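Sialidase B (Streptococcus pneumoniae serotype 4, PDB 4XJW) cleaves terminal sialic acid residues from oligosaccharides, glycoproteins and glycolipids, acting on alpha-2,3, alpha-2,6 and alpha-2,8 linkages. Local coordinates at residues 94-99 with 188-193; 108-113 with 119-124; 341-346 with 414-419; 516-519 with 525-528; 529-534 with 594-599. The protein carries 1 engineered substitution. One frame throughout, in Å; residues are numbered along the deposited sequence. Where two conformers were deposited one is given.

Contact 1 (94-99 with 188-193)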
# COMPACT_ATOMS: atom_id res chain seq x y z
N SER A 94 -4.34 -12.45 5.40
CA SER A 94 -3.25 -13.35 5.04
C SER A 94 -3.56 -14.32 3.90
O SER A 94 -2.65 -15.01 3.42
CB SER A 94 -2.79 -14.12 6.28
OG SER A 94 -2.23 -13.25 7.24
N LEU A 95 -4.82 -14.39 3.46
CA LEU A 95 -5.27 -15.46 2.56
C LEU A 95 -5.86 -14.96 1.26
O LEU A 95 -6.32 -13.83 1.16
CB LEU A 95 -6.36 -16.29 3.26
CG LEU A 95 -5.97 -17.05 4.52
CD1 LEU A 95 -7.19 -17.70 5.15
CD2 LEU A 95 -4.94 -18.09 4.20
N TRP A 96 -5.87 -15.84 0.26
CA TRP A 96 -6.67 -15.64 -0.94
C TRP A 96 -7.87 -16.58 -0.92
O TRP A 96 -7.82 -17.65 -0.30
CB TRP A 96 -5.82 -15.92 -2.18
CG TRP A 96 -5.13 -14.69 -2.70
CD1 TRP A 96 -3.96 -14.14 -2.22
CD2 TRP A 96 -5.56 -13.84 -3.77
NE1 TRP A 96 -3.64 -13.01 -2.95
CE2 TRP A 96 -4.61 -12.80 -3.90
CE3 TRP A 96 -6.66 -13.85 -4.63
CZ2 TRP A 96 -4.73 -11.79 -4.85
CZ3 TRP A 96 -6.78 -12.85 -5.58
CH2 TRP A 96 -5.82 -11.83 -5.69
N GLY A 97 -8.94 -16.19 -1.60
CA GLY A 97 -10.15 -17.00 -1.66
C GLY A 97 -10.39 -17.56 -3.04
O GLY A 97 -10.38 -18.79 -3.24
N LYS A 98 -10.60 -16.66 -4.01
CA LYS A 98 -10.87 -17.02 -5.40
C LYS A 98 -10.09 -16.13 -6.35
O LYS A 98 -9.75 -14.99 -6.02
CB LYS A 98 -12.36 -16.88 -5.73
CG LYS A 98 -13.27 -17.91 -5.07
CD LYS A 98 -14.72 -17.76 -5.54
CE LYS A 98 -14.95 -18.44 -6.89
NZ LYS A 98 -16.21 -17.98 -7.54
N HIS A 99 -9.84 -16.64 -7.56
CA HIS A 99 -9.15 -15.91 -8.61
C HIS A 99 -9.62 -16.50 -9.93
O HIS A 99 -9.62 -17.73 -10.09
CB HIS A 99 -7.64 -16.06 -8.44
CG HIS A 99 -6.82 -15.38 -9.50
ND1 HIS A 99 -6.80 -14.02 -9.68
CD2 HIS A 99 -5.94 -15.89 -10.40
CE1 HIS A 99 -5.98 -13.71 -10.67
NE2 HIS A 99 -5.44 -14.83 -11.12
N SER A 188 1.30 -21.91 -5.30
CA SER A 188 0.28 -21.85 -6.34
C SER A 188 -0.39 -20.49 -6.26
O SER A 188 -1.62 -20.39 -6.26
CB SER A 188 -0.76 -22.95 -6.13
OG SER A 188 -0.14 -24.23 -6.06
N ASN A 189 0.43 -19.44 -6.17
CA ASN A 189 -0.07 -18.09 -5.94
C ASN A 189 -0.74 -17.48 -7.17
O ASN A 189 -0.23 -17.62 -8.29
CB ASN A 189 1.05 -17.16 -5.50
CG ASN A 189 1.56 -17.46 -4.11
OD1 ASN A 189 0.99 -18.27 -3.38
ND2 ASN A 189 2.64 -16.81 -3.74
N PRO A 190 -1.84 -16.76 -6.97
CA PRO A 190 -2.51 -16.05 -8.07
C PRO A 190 -1.94 -14.66 -8.30
O PRO A 190 -2.37 -13.96 -9.22
CB PRO A 190 -3.95 -15.93 -7.56
CG PRO A 190 -3.79 -15.80 -6.07
CD PRO A 190 -2.63 -16.70 -5.72
N PHE A 191 -0.96 -14.27 -7.48
CA PHE A 191 -0.42 -12.91 -7.49
C PHE A 191 1.11 -12.96 -7.45
O PHE A 191 1.71 -14.01 -7.17
CB PHE A 191 -0.89 -12.17 -6.22
CG PHE A 191 -0.27 -12.72 -4.95
CD1 PHE A 191 -0.84 -13.80 -4.30
CD2 PHE A 191 0.90 -12.16 -4.44
CE1 PHE A 191 -0.25 -14.32 -3.15
CE2 PHE A 191 1.50 -12.67 -3.30
CZ PHE A 191 0.91 -13.76 -2.64
N GLN A 192 1.75 -11.82 -7.68
CA GLN A 192 3.16 -11.67 -7.41
C GLN A 192 3.44 -10.39 -6.64
O GLN A 192 2.56 -9.53 -6.48
CB GLN A 192 3.97 -11.71 -8.71
CG GLN A 192 3.52 -10.71 -9.73
CD GLN A 192 3.93 -11.10 -11.16
OE1 GLN A 192 3.10 -11.55 -11.97
NE2 GLN A 192 5.19 -10.91 -11.47
N LEU A 193 4.66 -10.28 -6.12
CA LEU A 193 5.09 -9.08 -5.42
C LEU A 193 6.04 -8.28 -6.30
O LEU A 193 6.95 -8.83 -6.93
CB LEU A 193 5.74 -9.42 -4.08
CG LEU A 193 4.89 -10.17 -3.05
CD1 LEU A 193 5.70 -10.46 -1.79
CD2 LEU A 193 3.64 -9.36 -2.74
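Pro190 touches two aromatic rings, with a different ring carbon for each. Its CG lies over the five-membered ring of Trp96, 3.7 Å from the ring centroid and 20° off the normal, a CH-pi contact. The neighbouring CB makes a second one on a face of His99, 3.7 Å from the imidazole centroid but displaced toward the rim. The imidazole is carried there by CG standing anti to the backbone N of His99 (chi1 178°). Phe191 meets the indole differently: its plane is almost parallel to that of Trp96, 6° apart, yet the rings are slid so far that they barely overlap, the five-membered ring and the phenyl having centroids 5.0 Å apart. Phe191 CD1 comes to 3.2 Å from Trp96 NE1, an oblique approach; the indole N-H itself is bonded to Gln648. In the fold, the cluster joins the edge of the N-terminal concanavalin-like beta-sandwich, where the short strand 98-99 pairs with strand 102-113, to the linker running on toward the first strand of the catalytic beta-propeller. Strand 647-652, near the C-terminus, also packs here, Ile650 touching both Trp96 and Phe191, while Lys632 makes a cation-pi contact with the indole. Val104 of strand 102-113 touches Trp96, His99 and Pro190 alike.

Contact 2 (108-113 with 119-124)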
# COMPACT_ATOMS: atom_id res chain seq x y z
N LEU A 108 0.20 -22.92 3.10
CA LEU A 108 0.48 -22.51 4.47
C LEU A 108 1.64 -23.33 5.02
O LEU A 108 1.68 -24.54 4.85
CB LEU A 108 -0.79 -22.67 5.31
CG LEU A 108 -0.70 -22.32 6.79
CD1 LEU A 108 -2.04 -21.80 7.31
CD2 LEU A 108 -0.26 -23.53 7.63
N VAL A 109 2.60 -22.66 5.64
CA VAL A 109 3.71 -23.34 6.32
C VAL A 109 3.84 -22.80 7.73
O VAL A 109 4.09 -21.60 7.92
CB VAL A 109 5.04 -23.12 5.59
CG1 VAL A 109 6.17 -23.87 6.32
CG2 VAL A 109 4.95 -23.59 4.15
N PHE A 110 3.70 -23.66 8.73
CA PHE A 110 3.81 -23.22 10.11
C PHE A 110 4.99 -23.92 10.76
O PHE A 110 5.07 -25.15 10.73
CB PHE A 110 2.54 -23.51 10.90
CG PHE A 110 2.65 -23.12 12.35
CD1 PHE A 110 2.69 -21.78 12.72
CD2 PHE A 110 2.72 -24.09 13.34
CE1 PHE A 110 2.80 -21.41 14.05
CE2 PHE A 110 2.83 -23.73 14.68
CZ PHE A 110 2.86 -22.39 15.03
N VAL A 111 5.92 -23.14 11.30
CA VAL A 111 7.12 -23.69 11.91
C VAL A 111 7.11 -23.46 13.43
O VAL A 111 7.00 -22.33 13.91
CB VAL A 111 8.39 -23.09 11.28
CG1 VAL A 111 9.63 -23.70 11.91
CG2 VAL A 111 8.39 -23.33 9.77
N SER A 112 7.20 -24.56 14.19
CA SER A 112 7.25 -24.52 15.64
C SER A 112 8.66 -24.94 16.08
O SER A 112 9.00 -26.13 16.05
CB SER A 112 6.18 -25.45 16.22
OG SER A 112 6.13 -25.42 17.63
N ASP A 113 9.46 -23.97 16.49
CA ASP A 113 10.90 -24.15 16.64
C ASP A 113 11.31 -24.10 18.11
O ASP A 113 11.41 -23.02 18.71
CB ASP A 113 11.64 -23.06 15.85
CG ASP A 113 13.14 -23.28 15.78
OD1 ASP A 113 13.66 -24.15 16.51
OD2 ASP A 113 13.79 -22.57 15.00
N TYR A 119 7.59 -19.31 16.96
CA TYR A 119 6.53 -19.82 16.12
C TYR A 119 6.44 -18.89 14.92
O TYR A 119 6.31 -17.67 15.08
CB TYR A 119 5.19 -19.81 16.86
CG TYR A 119 5.15 -20.59 18.16
CD1 TYR A 119 5.01 -21.98 18.15
CD2 TYR A 119 5.23 -19.94 19.38
CE1 TYR A 119 4.95 -22.70 19.34
CE2 TYR A 119 5.16 -20.65 20.57
CZ TYR A 119 5.03 -22.03 20.54
OH TYR A 119 4.96 -22.73 21.73
N THR A 120 6.52 -19.45 13.72
CA THR A 120 6.50 -18.63 12.51
C THR A 120 5.49 -19.16 11.52
O THR A 120 5.47 -20.35 11.23
CB THR A 120 7.88 -18.65 11.83
OG1 THR A 120 8.89 -18.23 12.76
CG2 THR A 120 7.91 -17.73 10.60
N MET A 121 4.66 -18.26 10.97
CA MET A 121 3.65 -18.64 9.99
C MET A 121 3.92 -18.00 8.63
O MET A 121 4.15 -16.79 8.56
CB MET A 121 2.28 -18.19 10.46
CG MET A 121 1.16 -18.47 9.45
SD MET A 121 0.73 -20.23 9.38
CE MET A 121 -0.19 -20.35 10.90
N TYR A 122 3.89 -18.81 7.58
CA TYR A 122 3.98 -18.30 6.21
C TYR A 122 2.71 -18.68 5.48
O TYR A 122 2.22 -19.79 5.62
CB TYR A 122 5.15 -18.93 5.45
CG TYR A 122 6.51 -18.84 6.11
CD1 TYR A 122 6.91 -19.79 7.04
CD2 TYR A 122 7.41 -17.83 5.78
CE1 TYR A 122 8.17 -19.74 7.63
CE2 TYR A 122 8.66 -17.77 6.35
CZ TYR A 122 9.03 -18.72 7.28
OH TYR A 122 10.28 -18.66 7.86
N VAL A 123 2.16 -17.76 4.70
CA VAL A 123 1.07 -18.14 3.80
C VAL A 123 1.39 -17.57 2.44
O VAL A 123 1.73 -16.39 2.34
CB VAL A 123 -0.28 -17.59 4.29
CG1 VAL A 123 -1.37 -18.02 3.32
CG2 VAL A 123 -0.60 -18.10 5.69
N ASN A 124 1.32 -18.41 1.41
CA ASN A 124 1.60 -17.99 0.04
C ASN A 124 2.98 -17.36 -0.14
O ASN A 124 3.16 -16.42 -0.91
CB ASN A 124 0.46 -17.11 -0.49
CG ASN A 124 -0.85 -17.87 -0.52
OD1 ASN A 124 -0.84 -19.09 -0.66
ND2 ASN A 124 -1.96 -17.17 -0.37
O HOH W 1 9.84 -20.51 13.91
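Val109 and Tyr122 exchange two backbone hydrogen bonds, N to O at 2.9 Å from Val109 to Tyr122 and 2.8 Å in return. Val111 and Thr120 repeat the pattern, Val111 N reaching Thr120 O at 2.8 Å and an almost straight 177°. A water bonded to Thr120 OG1 gives only a weak bond to Val111 O; the same hydroxyl is hydrogen-bonded to Ser130. On the face bearing Val109 and Val111, the Tyr122 ring lies alongside, with Val109 O and Val111 CG2 at its edge, and its hydroxyl is bonded to Asp179. The other face carries Leu108, Phe110, Ser112, Tyr119, Met121 and Val123. Met121 bends at chi2 and chi3 (74° and 75°), which brings SD to 3.6 Å from Leu108 CG; CE packs 3.7 Å from Phe110 CD1, while SD makes an oblique Met-aromatic contact, 5.4 Å from the Phe110 ring centroid. Phe110 CZ touches Tyr119 CD1 at 3.8 Å, and Ser112 OG approaches Tyr119 CE1. Ile74, Val76 and Ile78, in the facing sheet, pack against this side. Strands 102-113 and 118-123 thus form an antiparallel hairpin with one face buried between the two sheets of the N-terminal concanavalin-like beta-sandwich.

Contact 3 (341-346 with 414-419)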
# COMPACT_ATOMS: atom_id res chain seq x y z
N ASN A 341 11.37 33.67 15.22
CA ASN A 341 10.00 33.19 15.33
C ASN A 341 9.18 33.48 14.08
O ASN A 341 8.02 33.07 13.98
CB ASN A 341 9.31 33.77 16.57
CG ASN A 341 9.64 33.01 17.84
OD1 ASN A 341 9.90 31.80 17.80
ND2 ASN A 341 9.63 33.70 18.97
N ASP A 342 9.78 34.20 13.14
CA ASP A 342 9.14 34.52 11.88
C ASP A 342 9.98 34.05 10.70
O ASP A 342 11.13 33.64 10.86
CB ASP A 342 8.89 36.03 11.79
CG ASP A 342 10.08 36.85 12.26
OD1 ASP A 342 10.96 36.28 12.95
OD2 ASP A 342 10.14 38.06 11.95
N PHE A 343 9.39 34.08 9.50
CA PHE A 343 10.10 33.72 8.29
C PHE A 343 10.68 34.96 7.63
O PHE A 343 9.99 35.68 6.92
CB PHE A 343 9.16 32.98 7.33
CG PHE A 343 8.88 31.57 7.73
CD1 PHE A 343 8.04 31.29 8.81
CD2 PHE A 343 9.47 30.51 7.05
CE1 PHE A 343 7.79 29.99 9.20
CE2 PHE A 343 9.22 29.20 7.43
CZ PHE A 343 8.38 28.94 8.50
N ARG A 344 11.96 35.20 7.88
CA ARG A 344 12.61 36.44 7.46
C ARG A 344 13.45 36.28 6.19
O ARG A 344 14.16 37.20 5.78
CB ARG A 344 13.44 37.02 8.61
CG ARG A 344 12.59 37.36 9.85
CD ARG A 344 13.42 37.72 11.08
NE ARG A 344 14.06 39.03 10.97
CZ ARG A 344 13.52 40.17 11.41
NH1 ARG A 344 12.33 40.17 11.98
NH2 ARG A 344 14.18 41.31 11.26
N TYR A 345 13.34 35.11 5.55
CA TYR A 345 14.16 34.79 4.39
C TYR A 345 13.36 34.19 3.23
O TYR A 345 12.28 33.62 3.42
CB TYR A 345 15.29 33.83 4.78
CG TYR A 345 16.20 34.37 5.87
CD1 TYR A 345 15.88 34.20 7.21
CD2 TYR A 345 17.37 35.04 5.55
CE1 TYR A 345 16.70 34.70 8.21
CE2 TYR A 345 18.20 35.54 6.53
CZ TYR A 345 17.86 35.37 7.86
OH TYR A 345 18.69 35.86 8.84
N THR A 346 13.90 34.35 2.02
CA THR A 346 13.37 33.70 0.83
C THR A 346 14.51 33.09 0.03
O THR A 346 15.66 33.53 0.14
CB THR A 346 12.60 34.67 -0.10
OG1 THR A 346 13.42 35.82 -0.38
CG2 THR A 346 11.30 35.11 0.53
N LYS A 414 14.54 26.52 7.73
CA LYS A 414 13.41 25.59 7.61
C LYS A 414 12.27 26.18 6.79
O LYS A 414 11.98 27.37 6.87
CB LYS A 414 12.93 25.18 9.01
CG LYS A 414 13.92 24.24 9.69
CD LYS A 414 13.59 24.00 11.15
CE LYS A 414 12.58 22.90 11.34
NZ LYS A 414 12.51 22.48 12.78
N VAL A 415 11.63 25.33 5.98
CA VAL A 415 10.47 25.75 5.21
C VAL A 415 9.23 25.81 6.08
O VAL A 415 9.20 25.28 7.20
CB VAL A 415 10.21 24.80 4.02
CG1 VAL A 415 11.40 24.78 3.08
CG2 VAL A 415 9.91 23.39 4.50
N THR A 416 8.20 26.47 5.57
CA THR A 416 6.91 26.53 6.24
C THR A 416 6.38 25.12 6.49
O THR A 416 6.44 24.27 5.60
CB THR A 416 5.90 27.31 5.37
OG1 THR A 416 6.39 28.64 5.15
CG2 THR A 416 4.54 27.36 6.02
N PRO A 417 5.89 24.84 7.72
CA PRO A 417 5.35 23.52 8.06
C PRO A 417 4.00 23.31 7.42
O PRO A 417 2.97 23.35 8.08
CB PRO A 417 5.21 23.58 9.59
CG PRO A 417 5.01 25.05 9.87
CD PRO A 417 5.92 25.74 8.89
N THR A 418 4.00 23.07 6.11
CA THR A 418 2.76 22.83 5.38
C THR A 418 3.07 21.81 4.31
O THR A 418 4.22 21.39 4.18
CB THR A 418 2.22 24.14 4.75
OG1 THR A 418 0.89 23.93 4.26
CG2 THR A 418 3.13 24.63 3.63
N ASN A 419 2.07 21.40 3.54
CA ASN A 419 2.30 20.40 2.48
C ASN A 419 2.59 21.05 1.13
O ASN A 419 2.04 22.11 0.79
CB ASN A 419 1.09 19.47 2.36
CG ASN A 419 -0.19 20.23 2.10
OD1 ASN A 419 -0.67 20.94 2.98
ND2 ASN A 419 -0.74 20.09 0.89
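Phe343 meets the 414-419 segment almost entirely through the far end of its ring, and much of what it touches there is backbone. CE2 lies 3.4 Å from Lys414 O and 3.5 Å from Thr416 N, while CZ approaches Thr416 CA at 3.6 Å. Val415 O lies at the ring edge, near its plane. The ring is aimed across the gap by a first torsion that sets CG anti to the carbonyl carbon of Phe343 (chi1 -76°). Among side chains, Thr416 OG1 stands 3.7 Å above one ring face, offset toward the rim, with CE2 as its nearest ring atom. Pro417 adds a looser apolar touch, CD to Phe343 CZ at 4.1 Å.

No hydrogen bond crosses between the segments, but each has a polar bond of its own. Arg344 NH1 donates to the syn lone pair of Asp342 OD2 at 3.0 Å, a salt bridge joining the residues on either side of Phe343. On the other segment, Thr418 N bonds to Thr416 O at 2.8 Å, closing an inverse gamma turn centred on Pro417, and Tyr420 OH bonds to the same oxygen. Strand 330-337 links the two segments, pairing with both strand 345-347 and strand 413-414, and its Lys336 touches Phe343. The contact belongs to the large antiparallel sheet inserted between propeller strands 301-308 and 420-426, where the chain returns to the propeller.

Contact 4 (516-519 with 525-528)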
# COMPACT_ATOMS: atom_id res chain seq x y z
N THR A 516 -13.50 12.33 -15.38
CA THR A 516 -12.81 12.14 -14.11
C THR A 516 -13.73 11.42 -13.14
O THR A 516 -14.85 11.86 -12.92
CB THR A 516 -12.42 13.49 -13.51
OG1 THR A 516 -11.58 14.20 -14.44
CG2 THR A 516 -11.67 13.31 -12.20
N PHE A 517 -13.26 10.30 -12.58
CA PHE A 517 -13.99 9.57 -11.55
C PHE A 517 -13.35 9.87 -10.21
O PHE A 517 -12.12 9.85 -10.08
CB PHE A 517 -13.96 8.06 -11.83
CG PHE A 517 -14.54 7.69 -13.16
CD1 PHE A 517 -15.91 7.52 -13.32
CD2 PHE A 517 -13.71 7.53 -14.26
CE1 PHE A 517 -16.44 7.18 -14.55
CE2 PHE A 517 -14.24 7.20 -15.50
CZ PHE A 517 -15.61 7.03 -15.64
N PHE A 518 -14.16 10.16 -9.19
CA PHE A 518 -13.57 10.51 -7.90
C PHE A 518 -14.33 10.06 -6.67
O PHE A 518 -15.54 9.86 -6.69
CB PHE A 518 -13.19 12.00 -7.82
CG PHE A 518 -14.37 12.95 -7.89
CD1 PHE A 518 -14.99 13.22 -9.10
CD2 PHE A 518 -14.83 13.59 -6.74
CE1 PHE A 518 -16.06 14.11 -9.17
CE2 PHE A 518 -15.88 14.48 -6.80
CZ PHE A 518 -16.50 14.74 -8.02
N ARG A 519 -13.56 9.88 -5.61
CA ARG A 519 -14.05 9.47 -4.30
C ARG A 519 -14.81 10.62 -3.65
O ARG A 519 -14.43 11.79 -3.80
CB ARG A 519 -12.82 9.10 -3.47
CG ARG A 519 -13.06 8.83 -2.00
CD ARG A 519 -11.72 8.54 -1.33
NE ARG A 519 -11.84 8.53 0.12
CZ ARG A 519 -10.82 8.31 0.94
NH1 ARG A 519 -9.61 8.08 0.45
NH2 ARG A 519 -11.02 8.32 2.25
N ILE A 525 -19.30 6.77 -6.05
CA ILE A 525 -18.24 7.36 -6.86
C ILE A 525 -18.86 8.44 -7.73
O ILE A 525 -19.94 8.25 -8.29
CB ILE A 525 -17.59 6.28 -7.71
CG1 ILE A 525 -16.91 5.25 -6.79
CG2 ILE A 525 -16.59 6.88 -8.73
CD1 ILE A 525 -16.42 4.00 -7.51
N ALA A 526 -18.20 9.59 -7.81
CA ALA A 526 -18.72 10.71 -8.59
C ALA A 526 -17.94 10.85 -9.88
O ALA A 526 -16.88 10.23 -10.04
CB ALA A 526 -18.64 12.01 -7.80
N TYR A 527 -18.45 11.66 -10.79
CA TYR A 527 -17.70 11.99 -12.00
C TYR A 527 -18.07 13.35 -12.56
O TYR A 527 -19.14 13.89 -12.26
CB TYR A 527 -17.83 10.88 -13.06
CG TYR A 527 -19.22 10.69 -13.63
CD1 TYR A 527 -19.64 11.40 -14.74
CD2 TYR A 527 -20.10 9.78 -13.06
CE1 TYR A 527 -20.89 11.22 -15.27
CE2 TYR A 527 -21.36 9.58 -13.58
CZ TYR A 527 -21.75 10.32 -14.69
OH TYR A 527 -23.00 10.14 -15.23
N MET A 528 -17.15 13.91 -13.32
CA MET A 528 -17.37 15.13 -14.08
C MET A 528 -16.67 14.96 -15.41
O MET A 528 -15.82 14.08 -15.57
CB MET A 528 -16.82 16.36 -13.34
CG MET A 528 -15.35 16.29 -12.97
SD MET A 528 -14.67 17.84 -12.34
CE MET A 528 -15.54 17.99 -10.78
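Strands 513-518 and 526-530 form an antiparallel hairpin within a four-stranded blade of the sialidase beta-propeller. Phe518 and Ala526 are a hydrogen-bonded pair: Phe518 N donates to Ala526 O at 2.9 Å from above the carbonyl plane, and Ala526 N returns a bond to Phe518 O. Thr516 and Met528 are paired likewise, with Thr516 N 2.9 Å from Met528 O. Between these pairs, Tyr527 CA comes within 3.0 Å of Thr516 O in a CA-H...O contact. Phe518 holds CG between its backbone N and carbonyl carbon (chi1 64°), folding the ring across to the other strand, where Ala526 CB sits over one face, 3.7 Å from the centroid in a CH-pi contact. Met528 CE touches the same ring obliquely at CE1, and Leu476 of the neighbouring blade packs on both side chains. On the other face of the hairpin, Phe517 CD1 meets Tyr527 CB at 3.9 Å, with Val570 and Leu572 beside Phe517. Ile525 CG2, from the approach to the strand, touches Phe517 CB. The Arg519 guanidinium forms a salt bridge with Glu503, close to Arg581 and Tyr615. Arg519 probably binds substrate, consistent with the arginine triad that holds the sialic acid carboxylate in sialidases.

Contact 5 (529-534 with 594-599)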
# COMPACT_ATOMS: atom_id res chain seq x y z
N THR A 529 -17.01 15.82 -16.37
CA THR A 529 -16.48 15.70 -17.73
C THR A 529 -15.98 17.04 -18.24
O THR A 529 -16.60 18.09 -18.00
CB THR A 529 -17.57 15.20 -18.69
OG1 THR A 529 -18.14 13.98 -18.19
CG2 THR A 529 -17.02 14.98 -20.11
N SER A 530 -14.85 17.00 -18.95
CA SER A 530 -14.36 18.15 -19.69
C SER A 530 -14.42 17.81 -21.18
O SER A 530 -14.16 16.68 -21.57
CB SER A 530 -12.92 18.48 -19.30
OG SER A 530 -12.38 19.51 -20.13
N ARG A 531 -14.77 18.80 -22.00
CA ARG A 531 -14.85 18.61 -23.45
C ARG A 531 -13.94 19.60 -24.16
O ARG A 531 -14.11 19.87 -25.36
CB ARG A 531 -16.30 18.76 -23.92
CG ARG A 531 -17.22 17.70 -23.34
CD ARG A 531 -18.66 17.88 -23.77
NE ARG A 531 -19.48 16.78 -23.29
CZ ARG A 531 -19.53 15.58 -23.86
NH1 ARG A 531 -18.79 15.33 -24.94
NH2 ARG A 531 -20.29 14.62 -23.36
N ASP A 532 -12.98 20.15 -23.43
CA ASP A 532 -12.01 21.08 -23.99
C ASP A 532 -10.62 20.81 -23.43
O ASP A 532 -9.87 21.74 -23.13
CB ASP A 532 -12.42 22.53 -23.75
CG ASP A 532 -12.72 22.83 -22.29
OD1 ASP A 532 -12.37 22.01 -21.41
OD2 ASP A 532 -13.29 23.91 -22.02
N SER A 533 -10.29 19.53 -23.28
CA SER A 533 -8.96 19.11 -22.84
C SER A 533 -8.57 19.65 -21.46
O SER A 533 -7.39 19.94 -21.20
CB SER A 533 -7.92 19.52 -23.90
OG SER A 533 -8.11 18.78 -25.09
N GLY A 534 -9.54 19.77 -20.57
CA GLY A 534 -9.25 20.11 -19.19
C GLY A 534 -9.39 21.58 -18.82
O GLY A 534 -9.24 21.93 -17.65
N GLU A 594 -23.81 8.25 -28.21
CA GLU A 594 -24.86 9.26 -28.30
C GLU A 594 -24.53 10.47 -27.43
O GLU A 594 -24.58 11.62 -27.89
CB GLU A 594 -26.17 8.65 -27.81
CG GLU A 594 -27.45 9.24 -28.38
CD GLU A 594 -28.68 8.67 -27.69
OE1 GLU A 594 -28.56 8.26 -26.52
OE2 GLU A 594 -29.75 8.62 -28.33
N ASP A 595 -24.19 10.20 -26.17
CA ASP A 595 -24.12 11.24 -25.15
C ASP A 595 -22.96 11.03 -24.19
O ASP A 595 -22.92 11.64 -23.12
CB ASP A 595 -25.42 11.24 -24.35
CG ASP A 595 -25.79 9.86 -23.85
OD1 ASP A 595 -24.98 8.92 -24.02
OD2 ASP A 595 -26.89 9.71 -23.27
N ASP A 596 -22.03 10.16 -24.57
CA ASP A 596 -20.87 9.83 -23.75
C ASP A 596 -21.25 9.22 -22.39
O ASP A 596 -20.43 9.19 -21.47
CB ASP A 596 -19.98 11.06 -23.54
CG ASP A 596 -19.33 11.54 -24.83
OD1 ASP A 596 -18.82 10.69 -25.58
OD2 ASP A 596 -19.34 12.76 -25.08
N SER A 597 -22.48 8.74 -22.27
CA SER A 597 -22.86 8.04 -21.05
C SER A 597 -22.25 6.63 -21.06
O SER A 597 -21.85 6.12 -22.11
CB SER A 597 -24.38 7.97 -20.88
OG SER A 597 -24.97 7.11 -21.83
N ILE A 598 -22.16 6.02 -19.88
CA ILE A 598 -21.52 4.72 -19.72
C ILE A 598 -22.45 3.71 -19.06
O ILE A 598 -23.00 3.97 -17.98
CB ILE A 598 -20.24 4.84 -18.86
CG1 ILE A 598 -19.25 5.82 -19.49
CG2 ILE A 598 -19.60 3.47 -18.65
CD1 ILE A 598 -17.96 6.01 -18.69
N ASP A 599 -22.63 2.56 -19.71
CA ASP A 599 -23.38 1.45 -19.14
C ASP A 599 -22.44 0.48 -18.45
O ASP A 599 -21.68 -0.23 -19.11
CB ASP A 599 -24.18 0.72 -20.23
CG ASP A 599 -24.72 -0.61 -19.76
OD1 ASP A 599 -25.14 -0.72 -18.58
OD2 ASP A 599 -24.73 -1.56 -20.57
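Arg531 and Asp596 meet end-on, both terminal nitrogens of the guanidinium converging on a single carboxylate oxygen. NH1 lies 2.6 Å and NH2 2.7 Å from Asp596 OD2, a salt bridge with both N-H...O angles bent. OD2 lies only 6° out of the guanidinium plane; NH2 takes its anti lone pair, whereas NH1 meets it nearly along the C-O axis. The two flat groups are close to coplanar, 25° apart. Arg531 gains its reach from a chain extended from CG to NE, and Thr529 CG2 lies over one guanidinium face, toward the rim.

In the next shell, Arg510 NH2 forms a second salt bridge with Asp596 OD2 and lies close to Arg531 NH1. Arg515 binds the backbone of Asp596 at its carbonyl oxygen and also Thr529 OG1, tying both segments to strand 513-518. The turn before strand 597-605 is shaped by Asp595, whose OD1 accepts from Ser597 N at 3.1 Å in an Asx turn and from Ser597 OG at 2.8 Å, both from one face of the carboxylate plane. Within 529-534, Ser530 OG accepts from Gly534 N at 2.9 Å in BNR repeat 4, bracing the turn that follows Arg531. With two arginines on one oxygen, Asp596 is probably held ionised, its charge shared between both guanidinium groups and linking adjacent propeller blades.

Contacts 1 and 2 belong to the N-terminal beta-sandwich, their centres about 17 Å apart. Contact 2 is nested along the chain inside the loop that contact 1 closes, and strands 98-99 and 102-113 are neighbours in one sheet; the two touch through Asn189 ND2 and Asn124 O, 2.9 Å apart. Contacts 3, 4 and 5 follow in series. Contact 3, in the insertion, lies about 48 Å from contact 1, centre to centre, across the chain's centre. Contacts 4 and 5 share strand 526-530 of the propeller, with centres about 12 Å apart, so one strand runs from beside the substrate-binding region to an inter-blade salt bridge.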